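Local structure of isoaspartyl dipeptidase (Fervidobacterium islandicum, 7CDH) at residues Y272-I282 against E326-R337; V310-L318 against I355-I364. The protein probably hydrolyses isoaspartyl (beta-aspartyl) peptide bonds as a zinc-dependent amidohydrolase of the M38 metallopeptidase family, in a role linked to protein repair. All coordinates share one frame; numbering follows the deposited sequence.

Contact 1 (Y272-I282 against E326-R337); sequences YENGLLDNVTI and EVLKISTTNPAR
Asn-334, in helix 333-339, reaches over to the 3-10 segment 277-278 and the start of strand 280-283 and grips two carbonyls there at once. With CG anti to its own carbonyl carbon (chi1 -64°), the carboxamide is carried toward them. CB lies by Val-280 O and packs 3.7 Å from Thr-281 CG2; CG beyond it is merely near Asp-278 O. At the tip, ND2 gives one hydrogen to Val-280 O at 2.7 Å and the other to Leu-277 O at 2.8 Å, lying in the plane of the latter carbonyl. OD1 accepts from a water that also bonds weakly to Asp-278 OD1. A leucine here would probably leave Leu-277 O and Val-280 O without their shared donor and this junction less firmly held. Alongside, Lys-329 NZ forms a salt bridge with Asp-278 OD1, on its syn lone pair, at 2.7 Å, and a weaker one with Glu-326 OE2. Ile-330 fills the middle: CG2 lies 4.0 Å from Val-280 CG1, CD1 3.8 Å from Ile-282 CD1, and its carbonyl O accepts from Ile-282 N. Strand 280-283 pairs in parallel with strand 245-248 and leads to the zinc ligand Asp-285, as expected of a TIM-barrel strand in an amidohydrolase.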
loop_
_atom_site.group_PDB
_atom_site.type_symbol
_atom_site.label_atom_id
_atom_site.label_comp_id
_atom_site.label_asym_id
_atom_site.label_seq_id
_atom_site.Cartn_x
_atom_site.Cartn_y
_atom_site.Cartn_z
ATOM N N TYR A 272 41.582 -28.936 12.858
ATOM C CA TYR A 272 41.859 -30.017 13.853
ATOM C C TYR A 272 43.203 -29.797 14.581
ATOM O O TYR A 272 43.222 -29.765 15.832
ATOM C CB TYR A 272 41.878 -31.378 13.156
ATOM C CG TYR A 272 41.997 -32.587 14.049
ATOM C CD1 TYR A 272 41.075 -32.856 15.055
ATOM C CD2 TYR A 272 42.998 -33.522 13.828
ATOM C CE1 TYR A 272 41.167 -34.001 15.839
ATOM C CE2 TYR A 272 43.107 -34.666 14.602
ATOM C CZ TYR A 272 42.190 -34.905 15.606
ATOM O OH TYR A 272 42.335 -36.047 16.329
ATOM N N GLU A 273 44.294 -29.663 13.823
ATOM C CA GLU A 273 45.670 -29.434 14.348
ATOM C C GLU A 273 45.692 -28.209 15.271
ATOM O O GLU A 273 46.524 -28.220 16.227
ATOM C CB GLU A 273 46.674 -29.223 13.219
ATOM C CG GLU A 273 47.058 -30.504 12.517
ATOM C CD GLU A 273 47.769 -30.260 11.193
ATOM O OE1 GLU A 273 48.333 -29.139 11.019
ATOM O OE2 GLU A 273 47.742 -31.175 10.332
ATOM N N ASN A 274 44.806 -27.228 15.028
ATOM C CA ASN A 274 44.754 -25.961 15.798
ATOM C C ASN A 274 43.608 -25.965 16.819
ATOM O O ASN A 274 43.351 -24.915 17.382
ATOM C CB ASN A 274 44.790 -24.800 14.821
ATOM C CG ASN A 274 46.096 -24.874 14.062
ATOM O OD1 ASN A 274 47.150 -24.570 14.620
ATOM N ND2 ASN A 274 46.067 -25.371 12.838
ATOM N N GLY A 275 43.000 -27.111 17.117
ATOM C CA GLY A 275 41.928 -27.221 18.123
ATOM C C GLY A 275 40.691 -26.366 17.829
ATOM O O GLY A 275 40.065 -25.909 18.812
ATOM N N LEU A 276 40.299 -26.221 16.553
ATOM C CA LEU A 276 39.125 -25.428 16.142
ATOM C C LEU A 276 38.121 -26.261 15.335
ATOM O O LEU A 276 37.165 -25.688 14.809
ATOM C CB LEU A 276 39.642 -24.255 15.316
ATOM C CG LEU A 276 40.535 -23.271 16.057
ATOM C CD1 LEU A 276 41.075 -22.240 15.089
ATOM C CD2 LEU A 276 39.808 -22.590 17.197
ATOM N N LEU A 277 38.256 -27.572 15.299
ATOM C CA LEU A 277 37.262 -28.417 14.611
ATOM C C LEU A 277 35.878 -28.266 15.265
ATOM O O LEU A 277 34.890 -28.610 14.608
ATOM C CB LEU A 277 37.720 -29.870 14.620
ATOM C CG LEU A 277 36.997 -30.761 13.611
ATOM C CD1 LEU A 277 37.468 -30.477 12.211
ATOM C CD2 LEU A 277 37.180 -32.228 13.930
ATOM N N ASP A 278 35.767 -27.743 16.476
ATOM C CA ASP A 278 34.435 -27.540 17.118
ATOM C C ASP A 278 33.715 -26.368 16.425
ATOM O O ASP A 278 32.495 -26.244 16.573
ATOM C CB ASP A 278 34.554 -27.384 18.636
ATOM C CG ASP A 278 34.815 -28.694 19.395
ATOM O OD1 ASP A 278 34.694 -29.778 18.780
ATOM O OD2 ASP A 278 35.151 -28.634 20.610
ATOM N N ASN A 279 34.427 -25.578 15.628
ATOM C CA ASN A 279 33.902 -24.305 15.103
ATOM C C ASN A 279 33.659 -24.467 13.606
ATOM O O ASN A 279 33.577 -23.482 12.921
ATOM C CB ASN A 279 34.861 -23.165 15.464
ATOM C CG ASN A 279 35.032 -23.047 16.963
ATOM O OD1 ASN A 279 35.656 -23.910 17.583
ATOM N ND2 ASN A 279 34.439 -22.020 17.553
ATOM N N VAL A 280 33.549 -25.687 13.111
ATOM C CA VAL A 280 33.572 -25.925 11.647
ATOM C C VAL A 280 32.388 -26.795 11.295
ATOM O O VAL A 280 32.144 -27.746 12.028
ATOM C CB VAL A 280 34.895 -26.561 11.214
ATOM C CG1 VAL A 280 34.765 -27.165 9.826
ATOM C CG2 VAL A 280 35.991 -25.523 11.246
ATOM N N THR A 281 31.624 -26.396 10.274
ATOM C CA THR A 281 30.577 -27.261 9.678
ATOM C C THR A 281 30.960 -27.447 8.217
ATOM O O THR A 281 31.763 -26.671 7.732
ATOM C CB THR A 281 29.154 -26.717 9.887
ATOM O OG1 THR A 281 29.065 -25.514 9.134
ATOM C CG2 THR A 281 28.798 -26.443 11.332
ATOM N N ILE A 282 30.428 -28.473 7.583
ATOM C CA ILE A 282 30.387 -28.557 6.104
ATOM C C ILE A 282 28.931 -28.637 5.610
ATOM O O ILE A 282 28.004 -29.073 6.373
ATOM C CB ILE A 282 31.236 -29.743 5.619
ATOM C CG1 ILE A 282 30.702 -31.079 6.132
ATOM C CG2 ILE A 282 32.694 -29.513 5.989
ATOM C CD1 ILE A 282 31.271 -32.275 5.400
ATOM N N GLU A 326 35.784 -37.563 15.776
ATOM C CA GLU A 326 36.170 -36.140 15.661
ATOM C C GLU A 326 35.613 -35.578 14.350
ATOM O O GLU A 326 35.003 -34.503 14.387
ATOM C CB GLU A 326 37.693 -36.010 15.769
ATOM C CG GLU A 326 38.207 -36.158 17.200
ATOM C CD GLU A 326 37.793 -35.037 18.149
ATOM O OE1 GLU A 326 37.441 -35.342 19.319
ATOM O OE2 GLU A 326 37.830 -33.848 17.720
ATOM N N VAL A 327 35.798 -36.276 13.228
ATOM C CA VAL A 327 35.325 -35.799 11.899
ATOM C C VAL A 327 33.796 -35.623 11.927
ATOM O O VAL A 327 33.334 -34.622 11.488
ATOM C CB VAL A 327 35.780 -36.722 10.773
ATOM C CG1 VAL A 327 35.420 -36.152 9.427
ATOM C CG2 VAL A 327 37.279 -36.919 10.834
ATOM N N LEU A 328 33.058 -36.503 12.568
ATOM C CA LEU A 328 31.592 -36.468 12.561
ATOM C C LEU A 328 31.058 -35.156 13.130
ATOM O O LEU A 328 29.892 -34.852 12.886
ATOM C CB LEU A 328 31.086 -37.631 13.403
ATOM C CG LEU A 328 31.028 -38.951 12.662
ATOM C CD1 LEU A 328 30.513 -40.029 13.613
ATOM C CD2 LEU A 328 30.147 -38.837 11.429
ATOM N N LYS A 329 31.851 -34.441 13.907
ATOM C CA LYS A 329 31.412 -33.195 14.562
ATOM C C LYS A 329 30.910 -32.214 13.505
ATOM O O LYS A 329 30.007 -31.445 13.847
ATOM C CB LYS A 329 32.556 -32.557 15.351
ATOM C CG LYS A 329 32.922 -33.291 16.625
ATOM C CD LYS A 329 34.116 -32.655 17.294
ATOM C CE LYS A 329 34.433 -33.261 18.637
ATOM N NZ LYS A 329 35.371 -32.379 19.361
ATOM N N ILE A 330 31.483 -32.239 12.297
ATOM C CA ILE A 330 31.247 -31.204 11.250
ATOM C C ILE A 330 29.844 -31.334 10.625
ATOM O O ILE A 330 29.394 -30.384 9.951
ATOM C CB ILE A 330 32.330 -31.266 10.166
ATOM C CG1 ILE A 330 32.313 -32.584 9.406
ATOM C CG2 ILE A 330 33.688 -30.937 10.745
ATOM C CD1 ILE A 330 33.473 -32.703 8.438
ATOM N N SER A 331 29.220 -32.487 10.801
ATOM C CA SER A 331 27.936 -32.879 10.187
ATOM C C SER A 331 26.978 -33.395 11.250
ATOM O O SER A 331 25.889 -33.762 10.871
ATOM C CB SER A 331 28.135 -33.897 9.102
ATOM O OG SER A 331 28.910 -33.324 8.068
ATOM N N THR A 332 27.314 -33.336 12.528
ATOM C CA THR A 332 26.390 -33.791 13.583
ATOM C C THR A 332 26.408 -32.754 14.705
ATOM O O THR A 332 25.508 -31.934 14.782
ATOM C CB THR A 332 26.708 -35.248 13.984
ATOM O OG1 THR A 332 27.973 -35.399 14.649
ATOM C CG2 THR A 332 26.681 -36.189 12.797
ATOM N N THR A 333 27.412 -32.778 15.558
ATOM C CA THR A 333 27.432 -31.942 16.784
ATOM C C THR A 333 27.409 -30.470 16.377
ATOM O O THR A 333 26.676 -29.745 17.015
ATOM C CB THR A 333 28.666 -32.282 17.634
ATOM O OG1 THR A 333 28.529 -33.688 17.811
ATOM C CG2 THR A 333 28.721 -31.539 18.950
ATOM N N ASN A 334 28.244 -30.047 15.418
ATOM C CA ASN A 334 28.474 -28.601 15.168
ATOM C C ASN A 334 27.212 -27.965 14.557
ATOM O O ASN A 334 26.756 -26.927 15.048
ATOM C CB ASN A 334 29.772 -28.341 14.394
ATOM C CG ASN A 334 31.014 -28.750 15.161
ATOM O OD1 ASN A 334 30.959 -28.954 16.373
ATOM N ND2 ASN A 334 32.137 -28.878 14.470
ATOM N N PRO A 335 26.590 -28.530 13.493
ATOM C CA PRO A 335 25.342 -27.981 12.955
ATOM C C PRO A 335 24.218 -27.991 13.993
ATOM O O PRO A 335 23.559 -26.990 14.135
ATOM C CB PRO A 335 24.976 -28.912 11.800
ATOM C CG PRO A 335 26.289 -29.562 11.419
ATOM C CD PRO A 335 27.055 -29.681 12.715
ATOM N N ALA A 336 24.100 -29.064 14.777
ATOM C CA ALA A 336 23.107 -29.132 15.871
ATOM C C ALA A 336 23.299 -27.957 16.835
ATOM O O ALA A 336 22.275 -27.354 17.250
ATOM C CB ALA A 336 23.170 -30.432 16.595
ATOM N N ARG A 337 24.538 -27.604 17.185
ATOM C CA ARG A 337 24.754 -26.519 18.190
ATOM C C ARG A 337 24.347 -25.209 17.526
ATOM O O ARG A 337 23.614 -24.467 18.153
ATOM C CB ARG A 337 26.182 -26.496 18.738
ATOM C CG ARG A 337 26.539 -25.315 19.635
ATOM C CD ARG A 337 27.824 -24.576 19.231
ATOM N NE ARG A 337 28.832 -25.545 18.921
ATOM C CZ ARG A 337 29.586 -25.583 17.843
ATOM N NH1 ARG A 337 29.574 -24.621 16.950
ATOM N NH2 ARG A 337 30.411 -26.593 17.691
HETATM O O HOH W 1 31.941 -30.303 18.782
HETATM O O HOH W 2 27.056 -31.416 7.176
#

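Contact 2 (V310-L318 against I355-I364); sequences VWYTIRKVL and ILVDEQSFEI
The turn of a beta-hairpin, formed by antiparallel strands 354-358 and 364-369, docks on helix 309-318 of the amidohydrolase fold, where Trp-311 slots against Phe-362 and Ile-364. An Asx motif shapes the hairpin's bend: Asp-358 OD1 accepts from Gln-360 N (the Asx turn) and Ser-361 N, which approach from opposite faces of the carboxylate. Phe-362, with positive phi, then turns its carbonyl to the helix. Trp-311 CG is anti to the backbone N (chi1 -177°), which extends the indole away from the helix, and NE1 donates to Phe-362 O at 3.0 Å. That oxygen lies in the indole plane and is met almost end-on, at a C=O...N angle of 169°. On the same side of the indole as NE1, CZ2 touches Val-357 CG2 at 3.7 Å and Phe-362 CD2 at 3.8 Å, where the phenyl ring presents its edge. Ile-355 CD1 lies loosely over a face of the indole, near CZ3, and Leu-54 of strand 51-59 adds to the same surroundings. Two turns beyond Trp-311, Leu-318 CD1 leans against Phe-362 CE2.

Arg-315 bends at chi3 to lay its guanidinium beside Phe-362 CB, which sits over one face. Its NH1 forms a salt bridge with Glu-363 OE2 at 3.0 Å, in the guanidinium plane and on the anti lone pair of that oxygen, the two flat groups being turned 71° apart. The indole itself is clasped from both sides, by Arg-315 CG over one face and, over the other, by Ile-364 CD1 in a CH-pi contact 3.7 Å from the centroid of the five-membered ring.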
loop_
_atom_site.group_PDB
_atom_site.type_symbol
_atom_site.label_atom_id
_atom_site.label_comp_id
_atom_site.label_asym_id
_atom_site.label_seq_id
_atom_site.Cartn_x
_atom_site.Cartn_y
_atom_site.Cartn_z
ATOM N N VAL A 310 28.439 -34.739 1.370
ATOM C CA VAL A 310 28.693 -34.625 2.826
ATOM C C VAL A 310 29.451 -35.882 3.287
ATOM O O VAL A 310 30.517 -35.761 3.942
ATOM C CB VAL A 310 27.402 -34.383 3.617
ATOM C CG1 VAL A 310 27.604 -34.696 5.091
ATOM C CG2 VAL A 310 26.924 -32.944 3.445
ATOM N N TRP A 311 28.930 -37.053 2.961
ATOM C CA TRP A 311 29.534 -38.330 3.387
ATOM C C TRP A 311 30.826 -38.546 2.591
ATOM O O TRP A 311 31.827 -39.048 3.150
ATOM C CB TRP A 311 28.527 -39.462 3.234
ATOM C CG TRP A 311 29.045 -40.777 3.710
ATOM C CD1 TRP A 311 29.198 -41.898 2.956
ATOM C CD2 TRP A 311 29.516 -41.095 5.028
ATOM N NE1 TRP A 311 29.690 -42.904 3.722
ATOM C CE2 TRP A 311 29.889 -42.451 5.000
ATOM C CE3 TRP A 311 29.617 -40.391 6.231
ATOM C CZ2 TRP A 311 30.381 -43.113 6.127
ATOM C CZ3 TRP A 311 30.119 -41.034 7.338
ATOM C CH2 TRP A 311 30.494 -42.379 7.287
ATOM N N TYR A 312 30.848 -38.099 1.351
ATOM C CA TYR A 312 32.067 -38.143 0.520
ATOM C C TYR A 312 33.191 -37.397 1.251
ATOM O O TYR A 312 34.326 -37.918 1.281
ATOM C CB TYR A 312 31.786 -37.559 -0.862
ATOM C CG TYR A 312 32.961 -37.589 -1.804
ATOM C CD1 TYR A 312 33.342 -38.747 -2.455
ATOM C CD2 TYR A 312 33.703 -36.455 -2.038
ATOM C CE1 TYR A 312 34.412 -38.765 -3.334
ATOM C CE2 TYR A 312 34.781 -36.453 -2.896
ATOM C CZ TYR A 312 35.133 -37.612 -3.552
ATOM O OH TYR A 312 36.196 -37.577 -4.399
ATOM N N THR A 313 32.897 -36.199 1.760
ATOM C CA THR A 313 33.903 -35.270 2.353
ATOM C C THR A 313 34.386 -35.884 3.675
ATOM O O THR A 313 35.578 -35.932 3.868
ATOM C CB THR A 313 33.399 -33.818 2.447
ATOM O OG1 THR A 313 33.214 -33.338 1.104
ATOM C CG2 THR A 313 34.359 -32.889 3.163
ATOM N N ILE A 314 33.495 -36.449 4.473
ATOM C CA ILE A 314 33.854 -37.170 5.722
ATOM C C ILE A 314 34.816 -38.336 5.391
ATOM O O ILE A 314 35.839 -38.491 6.097
ATOM C CB ILE A 314 32.585 -37.624 6.446
ATOM C CG1 ILE A 314 31.823 -36.427 7.010
ATOM C CG2 ILE A 314 32.902 -38.643 7.538
ATOM C CD1 ILE A 314 30.411 -36.769 7.427
ATOM N N ARG A 315 34.531 -39.108 4.349
ATOM C CA ARG A 315 35.375 -40.245 3.920
ATOM C C ARG A 315 36.750 -39.724 3.476
ATOM O O ARG A 315 37.749 -40.406 3.772
ATOM C CB ARG A 315 34.689 -41.057 2.824
ATOM C CG ARG A 315 33.597 -41.969 3.356
ATOM C CD ARG A 315 33.032 -42.863 2.287
ATOM N NE ARG A 315 33.980 -43.922 1.990
ATOM C CZ ARG A 315 33.723 -45.007 1.249
ATOM N NH1 ARG A 315 32.530 -45.186 0.710
ATOM N NH2 ARG A 315 34.671 -45.915 1.060
ATOM N N LYS A 316 36.844 -38.553 2.848
ATOM C CA LYS A 316 38.167 -38.042 2.410
ATOM C C LYS A 316 38.999 -37.615 3.623
ATOM O O LYS A 316 40.237 -37.714 3.550
ATOM C CB LYS A 316 38.048 -36.905 1.394
ATOM C CG LYS A 316 37.737 -37.342 -0.032
ATOM C CD LYS A 316 38.575 -38.478 -0.568
ATOM C CE LYS A 316 38.637 -38.485 -2.083
ATOM N NZ LYS A 316 38.726 -39.856 -2.647
ATOM N N VAL A 317 38.368 -37.163 4.702
ATOM C CA VAL A 317 39.108 -36.700 5.909
ATOM C C VAL A 317 39.614 -37.938 6.687
ATOM O O VAL A 317 40.781 -37.932 7.108
ATOM C CB VAL A 317 38.261 -35.728 6.752
ATOM C CG1 VAL A 317 39.010 -35.252 8.005
ATOM C CG2 VAL A 317 37.840 -34.528 5.923
ATOM N N LEU A 318 38.816 -39.003 6.776
ATOM C CA LEU A 318 39.199 -40.263 7.440
ATOM C C LEU A 318 40.494 -40.795 6.807
ATOM O O LEU A 318 41.413 -41.161 7.565
ATOM C CB LEU A 318 38.065 -41.277 7.305
ATOM C CG LEU A 318 36.794 -40.972 8.086
ATOM C CD1 LEU A 318 35.760 -42.073 7.873
ATOM C CD2 LEU A 318 37.080 -40.749 9.565
ATOM N N ILE A 355 22.533 -43.281 10.904
ATOM C CA ILE A 355 22.946 -44.042 9.694
ATOM C C ILE A 355 23.735 -45.274 10.152
ATOM O O ILE A 355 24.381 -45.269 11.218
ATOM C CB ILE A 355 23.725 -43.182 8.677
ATOM C CG1 ILE A 355 25.023 -42.630 9.256
ATOM C CG2 ILE A 355 22.847 -42.077 8.122
ATOM C CD1 ILE A 355 25.971 -42.014 8.229
ATOM N N LEU A 356 23.634 -46.324 9.372
ATOM C CA LEU A 356 24.393 -47.566 9.586
ATOM C C LEU A 356 25.364 -47.680 8.426
ATOM O O LEU A 356 24.937 -47.644 7.273
ATOM C CB LEU A 356 23.401 -48.719 9.655
ATOM C CG LEU A 356 22.626 -48.803 10.966
ATOM C CD1 LEU A 356 21.378 -49.640 10.797
ATOM C CD2 LEU A 356 23.510 -49.386 12.068
ATOM N N VAL A 357 26.641 -47.727 8.746
ATOM C CA VAL A 357 27.736 -47.779 7.748
ATOM C C VAL A 357 28.412 -49.147 7.844
ATOM O O VAL A 357 28.459 -49.745 8.924
ATOM C CB VAL A 357 28.647 -46.591 8.052
ATOM C CG1 VAL A 357 29.957 -46.659 7.307
ATOM C CG2 VAL A 357 27.898 -45.307 7.748
ATOM N N ASP A 358 28.842 -49.687 6.723
ATOM C CA ASP A 358 29.637 -50.937 6.689
ATOM C C ASP A 358 31.049 -50.626 7.226
ATOM O O ASP A 358 31.667 -49.668 6.731
ATOM C CB ASP A 358 29.636 -51.474 5.265
ATOM C CG ASP A 358 30.291 -52.827 5.180
ATOM O OD1 ASP A 358 31.560 -52.861 5.211
ATOM O OD2 ASP A 358 29.521 -53.818 5.134
ATOM N N GLU A 359 31.545 -51.366 8.222
ATOM C CA GLU A 359 32.828 -51.029 8.901
ATOM C C GLU A 359 34.011 -51.236 7.944
ATOM O O GLU A 359 35.016 -50.557 8.132
ATOM C CB GLU A 359 32.990 -51.808 10.203
ATOM C CG GLU A 359 33.135 -53.311 10.002
ATOM C CD GLU A 359 33.267 -54.128 11.276
ATOM O OE1 GLU A 359 33.313 -53.514 12.378
ATOM O OE2 GLU A 359 33.342 -55.374 11.154
ATOM N N GLN A 360 33.887 -52.087 6.923
ATOM C CA GLN A 360 34.966 -52.315 5.924
ATOM C C GLN A 360 34.895 -51.216 4.857
ATOM O O GLN A 360 35.794 -50.351 4.858
ATOM C CB GLN A 360 34.872 -53.722 5.308
ATOM C CG GLN A 360 35.140 -54.859 6.293
ATOM C CD GLN A 360 36.414 -54.663 7.087
ATOM O OE1 GLN A 360 37.487 -54.423 6.538
ATOM N NE2 GLN A 360 36.305 -54.755 8.404
ATOM N N SER A 361 33.852 -51.244 4.009
ATOM C CA SER A 361 33.684 -50.377 2.811
ATOM C C SER A 361 33.273 -48.941 3.192
ATOM O O SER A 361 33.575 -48.004 2.413
ATOM C CB SER A 361 32.691 -50.981 1.867
ATOM O OG SER A 361 31.381 -50.847 2.391
ATOM N N PHE A 362 32.628 -48.745 4.340
ATOM C CA PHE A 362 32.156 -47.415 4.812
ATOM C C PHE A 362 31.013 -46.904 3.910
ATOM O O PHE A 362 30.785 -45.714 3.811
ATOM C CB PHE A 362 33.324 -46.433 4.896
ATOM C CG PHE A 362 33.833 -46.257 6.294
ATOM C CD1 PHE A 362 34.628 -47.231 6.882
ATOM C CD2 PHE A 362 33.518 -45.128 7.021
ATOM C CE1 PHE A 362 35.106 -47.071 8.171
ATOM C CE2 PHE A 362 33.995 -44.967 8.313
ATOM C CZ PHE A 362 34.781 -45.943 8.888
ATOM N N GLU A 363 30.283 -47.810 3.287
ATOM C CA GLU A 363 29.123 -47.500 2.433
ATOM C C GLU A 363 27.903 -47.369 3.345
ATOM O O GLU A 363 27.791 -48.167 4.306
ATOM C CB GLU A 363 29.008 -48.588 1.368
ATOM C CG GLU A 363 30.173 -48.583 0.386
ATOM C CD GLU A 363 29.948 -47.786 -0.892
ATOM O OE1 GLU A 363 29.092 -48.217 -1.702
ATOM O OE2 GLU A 363 30.624 -46.743 -1.083
ATOM N N ILE A 364 27.045 -46.370 3.099
ATOM C CA ILE A 364 25.793 -46.207 3.893
ATOM C C ILE A 364 24.860 -47.371 3.524
ATOM O O ILE A 364 24.577 -47.553 2.334
ATOM C CB ILE A 364 25.153 -44.810 3.704
ATOM C CG1 ILE A 364 25.978 -43.723 4.392
ATOM C CG2 ILE A 364 23.713 -44.781 4.217
ATOM C CD1 ILE A 364 25.869 -42.396 3.730
#

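Read in the N-to-C direction, helix 264-273 leads to strand 280-283 and, after a partly disordered connection, to helix 309-318, then through helices 324-327 and 333-339 to the hairpin that starts with strand 354-358. Contact 1 closes the first loop when 326-337 returns to 272-282; contact 2 closes the second when 355-364 comes back to 310-318. Each loop begins before the other has ended, so the two cross rather than nest. Their centres are about 16 Å apart, but they touch directly: Ser-331 OG packs 3.5 Å from Val-310 CG1, and Val-327 lies against Val-317. Helix 309-318 lies between the two, touching Ile-282 and Ser-331 of contact 1 and carrying the hairpin of contact 2.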